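Local coordinates for protein mRNA export factor MEX67 (Candida albicans, PDB 1Q40) that probably serves in nuclear mRNA export, through an NTF2-like domain that pairs here with the chain of another protein, at residues F45-V49 with Y73-N79; D50-L56 with R207-D212. All coordinates share one frame; numbering follows the deposited sequence.

Contact 1 (F45-V49 with Y73-N79); sequences FSMQV and YLNNSRN
M47 and V49, near the end of strand 44-49, meet the loop 73-79 with side chains and backbone alike. The selenomethionine M47 has its CG anti to the backbone N (chi1 178°) and then bends twice, which carries SE to the edge of the Y73 ring, 4.1 Å from CD1. This is a Met-aromatic contact made near the ring plane, and the terminal CE lies 3.3 Å from O of Y73. V49 lays CG2 against CB of Y73 at 3.5 Å, the two side chains crossing at about a right angle; the hydroxyl of Y73 is bonded to E144.

Three hydrogen bonds pin the backbone. N of R78 reaches O of M47 at 2.6 Å. N of V49 donates to OG of S77 at 2.9 Å. ND2 of N79 grips O of V49 at 3.0 Å, while OD1 of N79 is hydrogen-bonded to the hydroxyl of T81. The extended R78 chain passes S46, its CD 3.6 Å from CB of S46; beyond the contact, its NH1 forms a salt bridge with an acidic side chain of another protein's chain. The loop thus folds back along strand 44-49 of the curved sheet in this NTF2-like fold, beside the surface that meets the other protein.

Contact 2 (D50-L56 with R207-D212); sequences DSSHPHL and RPYTSD
P208 and R207, on strand 198-208 of the NTF2-like sheet, pack against a type I beta turn, D50 to H53, and the chain that follows it. The tight part is built from two CH-pi contacts. CD of R207 sits over the centre of the H53 imidazole, 3.5 Å from its centroid and 10° off the normal, while CB of P208 lies over one face of the H55 ring, offset toward its rim. Both rings are held by their ND1 atoms: that of H53 bonds OD2 of D50 at 2.9 Å, from above the carboxylate plane, and that of H55 bonds O of H53 at 3.0 Å, in the carbonyl plane. Beyond H53, the R207 guanidinium forms a salt bridge with D184, and NE2 of H53 and OD2 of D50 bond polar side chains of the chain of another protein.

Toward L56 the contact is looser and more open to solvent. CD2 of L56 rests 3.5 Å from OG of S211, and a water joins O of L56 to N of S211. The anchor within this open side is the buried T210: with OG1 anti to its own N (chi1 -172°), its hydroxyl accepts from N of L56 at 3.1 Å and donates to O of D212 at 2.7 Å.

In the fold
Contacts 1 and 2 follow one another without a break along the chain, V49 ending the first segment of one and D50 opening that of the other, and their centres lie about 16 Å apart. Both reach the same sheet, in which strands 44-49 and 198-208 are parallel neighbours: Q48 bonds I206 through the backbone, and so does D50. Contact 1 is the more buried, its centre about 9 Å from that of the chain against about 15 Å for contact 2. F70 touches both V49 and P208. Both contacts border the other protein's chain. Glycerol, probably from the crystallisation liquor, bonds OG of S51 in contact 2 and, weakly, O of V49 in contact 1.

Contact 1 (F45-V49 with Y73-N79)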
loop_
_atom_site.group_PDB
_atom_site.type_symbol
_atom_site.label_atom_id
_atom_site.label_comp_id
_atom_site.label_asym_id
_atom_site.label_seq_id
_atom_site.Cartn_x
_atom_site.Cartn_y
_atom_site.Cartn_z
ATOM N N PHE B 45 -2.623 -5.499 14.254
ATOM C CA PHE B 45 -3.382 -5.696 13.031
ATOM C C PHE B 45 -4.393 -4.585 12.829
ATOM O O PHE B 45 -5.107 -4.209 13.751
ATOM C CB PHE B 45 -4.152 -7.012 13.061
ATOM C CG PHE B 45 -5.043 -7.210 11.866
ATOM C CD1 PHE B 45 -4.501 -7.543 10.634
ATOM C CD2 PHE B 45 -6.431 -7.069 11.976
ATOM C CE1 PHE B 45 -5.321 -7.724 9.514
ATOM C CE2 PHE B 45 -7.249 -7.239 10.859
ATOM C CZ PHE B 45 -6.693 -7.565 9.634
ATOM N N SER B 46 -4.475 -4.079 11.605
ATOM C CA SER B 46 -5.633 -3.301 11.199
ATOM C C SER B 46 -5.937 -3.504 9.721
ATOM O O SER B 46 -5.078 -3.931 8.930
ATOM C CB SER B 46 -5.464 -1.819 11.549
ATOM O OG SER B 46 -4.199 -1.313 11.156
HETATM N N MSE B 47 -7.195 -3.252 9.375
HETATM C CA MSE B 47 -7.699 -3.379 8.018
HETATM C C MSE B 47 -8.249 -2.024 7.557
HETATM O O MSE B 47 -8.903 -1.312 8.330
HETATM C CB MSE B 47 -8.786 -4.465 7.957
HETATM C CG MSE B 47 -9.421 -4.667 6.582
HETATM SE SE MSE B 47 -10.952 -3.470 6.272
HETATM C CE MSE B 47 -11.984 -3.860 7.828
ATOM N N GLN B 48 -7.959 -1.673 6.306
ATOM C CA GLN B 48 -8.410 -0.406 5.703
ATOM C C GLN B 48 -9.116 -0.677 4.369
ATOM O O GLN B 48 -8.695 -1.542 3.608
ATOM C CB GLN B 48 -7.197 0.552 5.531
ATOM C CG GLN B 48 -6.027 -0.008 4.676
ATOM C CD GLN B 48 -4.810 0.933 4.577
ATOM O OE1 GLN B 48 -4.952 2.114 4.258
ATOM N NE2 GLN B 48 -3.623 0.398 4.841
ATOM N N VAL B 49 -10.200 0.047 4.098
ATOM C CA VAL B 49 -10.913 -0.020 2.829
ATOM C C VAL B 49 -10.556 1.209 1.978
ATOM O O VAL B 49 -10.565 2.346 2.467
ATOM C CB VAL B 49 -12.446 -0.073 3.028
ATOM C CG1 VAL B 49 -13.184 0.040 1.694
ATOM C CG2 VAL B 49 -12.837 -1.344 3.758
ATOM N N TYR B 73 -17.034 -4.508 5.792
ATOM C CA TYR B 73 -15.709 -3.963 6.057
ATOM C C TYR B 73 -15.684 -2.537 6.615
ATOM O O TYR B 73 -14.716 -2.141 7.280
ATOM C CB TYR B 73 -14.938 -3.939 4.749
ATOM C CG TYR B 73 -14.714 -5.294 4.129
ATOM C CD1 TYR B 73 -13.586 -6.036 4.446
ATOM C CD2 TYR B 73 -15.618 -5.830 3.228
ATOM C CE1 TYR B 73 -13.359 -7.285 3.892
ATOM C CE2 TYR B 73 -15.395 -7.098 2.643
ATOM C CZ TYR B 73 -14.258 -7.805 2.972
ATOM O OH TYR B 73 -13.997 -9.049 2.435
ATOM N N LEU B 74 -16.732 -1.766 6.345
ATOM C CA LEU B 74 -16.686 -0.324 6.565
ATOM C C LEU B 74 -16.580 0.086 8.021
ATOM O O LEU B 74 -15.869 1.038 8.338
ATOM C CB LEU B 74 -17.906 0.367 5.950
ATOM C CG LEU B 74 -17.967 0.410 4.436
ATOM C CD1 LEU B 74 -19.318 0.954 4.022
ATOM C CD2 LEU B 74 -16.866 1.265 3.880
ATOM N N ASN B 75 -17.294 -0.592 8.912
ATOM C CA ASN B 75 -17.274 -0.167 10.320
ATOM C C ASN B 75 -15.905 -0.361 10.963
ATOM O O ASN B 75 -15.512 0.400 11.846
ATOM C CB ASN B 75 -18.330 -0.889 11.151
ATOM C CG ASN B 75 -18.471 -0.287 12.535
ATOM O OD1 ASN B 75 -18.650 0.927 12.682
ATOM N ND2 ASN B 75 -18.362 -1.121 13.559
ATOM N N ASN B 76 -15.180 -1.375 10.505
ATOM C CA ASN B 76 -13.863 -1.675 11.033
ATOM C C ASN B 76 -12.692 -1.103 10.230
ATOM O O ASN B 76 -11.538 -1.316 10.604
ATOM C CB ASN B 76 -13.715 -3.186 11.171
ATOM C CG ASN B 76 -14.602 -3.753 12.273
ATOM O OD1 ASN B 76 -15.001 -3.034 13.193
ATOM N ND2 ASN B 76 -14.928 -5.035 12.175
ATOM N N SER B 77 -12.983 -0.381 9.152
ATOM C CA SER B 77 -11.949 0.149 8.266
ATOM C C SER B 77 -11.141 1.259 8.925
ATOM O O SER B 77 -11.692 2.242 9.396
ATOM C CB SER B 77 -12.571 0.675 6.961
ATOM O OG SER B 77 -11.633 1.422 6.194
ATOM N N ARG B 78 -9.831 1.089 8.956
ATOM C CA ARG B 78 -8.916 2.070 9.539
ATOM C C ARG B 78 -8.229 2.852 8.418
ATOM O O ARG B 78 -7.001 2.997 8.397
ATOM C CB ARG B 78 -7.884 1.362 10.427
ATOM C CG ARG B 78 -7.237 2.291 11.429
ATOM C CD ARG B 78 -6.278 1.585 12.377
ATOM N NE ARG B 78 -5.808 2.474 13.430
ATOM C CZ ARG B 78 -4.531 2.755 13.696
ATOM N NH1 ARG B 78 -3.549 2.262 12.965
ATOM N NH2 ARG B 78 -4.242 3.576 14.695
ATOM N N ASN B 79 -9.032 3.324 7.463
ATOM C CA ASN B 79 -8.556 4.264 6.461
ATOM C C ASN B 79 -8.454 5.585 7.187
ATOM O O ASN B 79 -9.466 6.273 7.446
ATOM C CB ASN B 79 -9.507 4.338 5.262
ATOM C CG ASN B 79 -9.048 5.333 4.198
ATOM O OD1 ASN B 79 -8.290 6.272 4.483
ATOM N ND2 ASN B 79 -9.535 5.147 2.965
HETATM O O HOH W 1 -9.241 -2.513 11.397
#

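Contact 2 (D50-L56 with R207-D212)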
loop_
_atom_site.group_PDB
_atom_site.type_symbol
_atom_site.label_atom_id
_atom_site.label_comp_id
_atom_site.label_asym_id
_atom_site.label_seq_id
_atom_site.Cartn_x
_atom_site.Cartn_y
_atom_site.Cartn_z
ATOM N N ASP B 50 -10.225 0.955 0.713
ATOM C CA ASP B 50 -10.043 2.004 -0.306
ATOM C C ASP B 50 -11.084 1.826 -1.417
ATOM O O ASP B 50 -10.835 1.169 -2.417
ATOM C CB ASP B 50 -8.629 1.923 -0.892
ATOM C CG ASP B 50 -8.340 3.031 -1.901
ATOM O OD1 ASP B 50 -9.230 3.880 -2.176
ATOM O OD2 ASP B 50 -7.226 3.127 -2.473
ATOM N N SER B 51 -12.251 2.427 -1.226
ATOM C CA SER B 51 -13.364 2.294 -2.151
ATOM C C SER B 51 -13.141 3.049 -3.460
ATOM O O SER B 51 -13.849 2.817 -4.435
ATOM C CB SER B 51 -14.670 2.741 -1.482
ATOM O OG SER B 51 -14.670 4.129 -1.188
ATOM N N SER B 52 -12.170 3.957 -3.478
ATOM C CA SER B 52 -11.879 4.747 -4.660
ATOM C C SER B 52 -10.810 4.138 -5.570
ATOM O O SER B 52 -10.441 4.746 -6.578
ATOM C CB SER B 52 -11.424 6.142 -4.244
ATOM O OG SER B 52 -11.470 7.002 -5.376
ATOM N N HIS B 53 -10.288 2.970 -5.213
ATOM C CA HIS B 53 -9.103 2.454 -5.894
ATOM C C HIS B 53 -9.430 2.107 -7.335
ATOM O O HIS B 53 -10.454 1.494 -7.588
ATOM C CB HIS B 53 -8.556 1.205 -5.223
ATOM C CG HIS B 53 -7.101 0.984 -5.475
ATOM N ND1 HIS B 53 -6.128 1.440 -4.618
ATOM C CD2 HIS B 53 -6.451 0.356 -6.486
ATOM C CE1 HIS B 53 -4.940 1.094 -5.082
ATOM N NE2 HIS B 53 -5.108 0.431 -6.213
ATOM N N PRO B 54 -8.564 2.493 -8.271
ATOM C CA PRO B 54 -8.758 2.134 -9.685
ATOM C C PRO B 54 -8.911 0.634 -9.918
ATOM O O PRO B 54 -8.360 -0.193 -9.196
ATOM C CB PRO B 54 -7.492 2.673 -10.357
ATOM C CG PRO B 54 -7.132 3.860 -9.500
ATOM C CD PRO B 54 -7.388 3.367 -8.087
ATOM N N HIS B 55 -9.705 0.299 -10.921
ATOM C CA HIS B 55 -9.915 -1.087 -11.316
ATOM C C HIS B 55 -10.562 -1.120 -12.704
ATOM O O HIS B 55 -11.073 -0.102 -13.187
ATOM C CB HIS B 55 -10.804 -1.816 -10.298
ATOM C CG HIS B 55 -12.156 -1.196 -10.122
ATOM N ND1 HIS B 55 -12.360 -0.034 -9.400
ATOM C CD2 HIS B 55 -13.373 -1.568 -10.589
ATOM C CE1 HIS B 55 -13.647 0.273 -9.423
ATOM N NE2 HIS B 55 -14.282 -0.639 -10.140
ATOM N N LEU B 56 -10.552 -2.291 -13.335
ATOM C CA LEU B 56 -11.213 -2.450 -14.626
ATOM C C LEU B 56 -12.720 -2.522 -14.394
ATOM O O LEU B 56 -13.200 -3.375 -13.641
ATOM C CB LEU B 56 -10.726 -3.716 -15.342
ATOM C CG LEU B 56 -11.399 -4.025 -16.690
ATOM C CD1 LEU B 56 -10.925 -3.066 -17.771
ATOM C CD2 LEU B 56 -11.130 -5.455 -17.103
ATOM N N ARG B 207 -10.016 -3.430 -1.492
ATOM C CA ARG B 207 -10.360 -2.551 -2.606
ATOM C C ARG B 207 -11.175 -3.306 -3.686
ATOM O O ARG B 207 -11.306 -4.547 -3.639
ATOM C CB ARG B 207 -9.091 -1.901 -3.191
ATOM C CG ARG B 207 -7.978 -2.877 -3.555
ATOM C CD ARG B 207 -6.694 -2.218 -4.025
ATOM N NE ARG B 207 -5.630 -3.189 -4.261
ATOM C CZ ARG B 207 -5.407 -3.799 -5.422
ATOM N NH1 ARG B 207 -4.406 -4.664 -5.523
ATOM N NH2 ARG B 207 -6.181 -3.566 -6.480
ATOM N N PRO B 208 -11.780 -2.569 -4.621
ATOM C CA PRO B 208 -12.594 -3.213 -5.656
ATOM C C PRO B 208 -11.781 -4.235 -6.458
ATOM O O PRO B 208 -10.590 -4.039 -6.727
ATOM C CB PRO B 208 -13.048 -2.044 -6.529
ATOM C CG PRO B 208 -13.001 -0.851 -5.608
ATOM C CD PRO B 208 -11.789 -1.099 -4.758
ATOM N N TYR B 209 -12.423 -5.344 -6.781
ATOM C CA TYR B 209 -11.817 -6.378 -7.602
ATOM C C TYR B 209 -11.449 -5.823 -8.963
ATOM O O TYR B 209 -12.237 -5.087 -9.581
ATOM C CB TYR B 209 -12.794 -7.529 -7.788
ATOM C CG TYR B 209 -12.312 -8.582 -8.752
ATOM C CD1 TYR B 209 -11.117 -9.261 -8.531
ATOM C CD2 TYR B 209 -13.048 -8.890 -9.897
ATOM C CE1 TYR B 209 -10.672 -10.235 -9.420
ATOM C CE2 TYR B 209 -12.613 -9.866 -10.794
ATOM C CZ TYR B 209 -11.424 -10.531 -10.548
ATOM O OH TYR B 209 -10.988 -11.500 -11.421
ATOM N N THR B 210 -10.239 -6.152 -9.407
ATOM C CA THR B 210 -9.811 -5.844 -10.749
ATOM C C THR B 210 -9.321 -7.127 -11.404
ATOM O O THR B 210 -8.385 -7.768 -10.923
ATOM C CB THR B 210 -8.749 -4.717 -10.780
ATOM O OG1 THR B 210 -8.516 -4.342 -12.140
ATOM C CG2 THR B 210 -7.377 -5.167 -10.246
ATOM N N SER B 211 -9.998 -7.507 -12.487
ATOM C CA SER B 211 -9.637 -8.699 -13.256
ATOM C C SER B 211 -8.451 -8.424 -14.174
ATOM O O SER B 211 -7.861 -9.350 -14.725
ATOM C CB SER B 211 -10.838 -9.205 -14.059
ATOM O OG SER B 211 -11.308 -8.224 -14.969
ATOM N N ASP B 212 -8.106 -7.147 -14.322
ATOM C CA ASP B 212 -6.896 -6.726 -15.010
ATOM C C ASP B 212 -5.898 -6.058 -14.048
ATOM O O ASP B 212 -6.243 -5.159 -13.276
ATOM C CB ASP B 212 -7.250 -5.768 -16.144
ATOM C CG ASP B 212 -6.086 -5.535 -17.088
ATOM O OD1 ASP B 212 -5.714 -4.355 -17.269
ATOM O OD2 ASP B 212 -5.468 -6.471 -17.666
HETATM O O HOH W 2 -8.627 -2.096 -6.891
HETATM O O HOH W 3 -12.683 -5.839 -12.845
#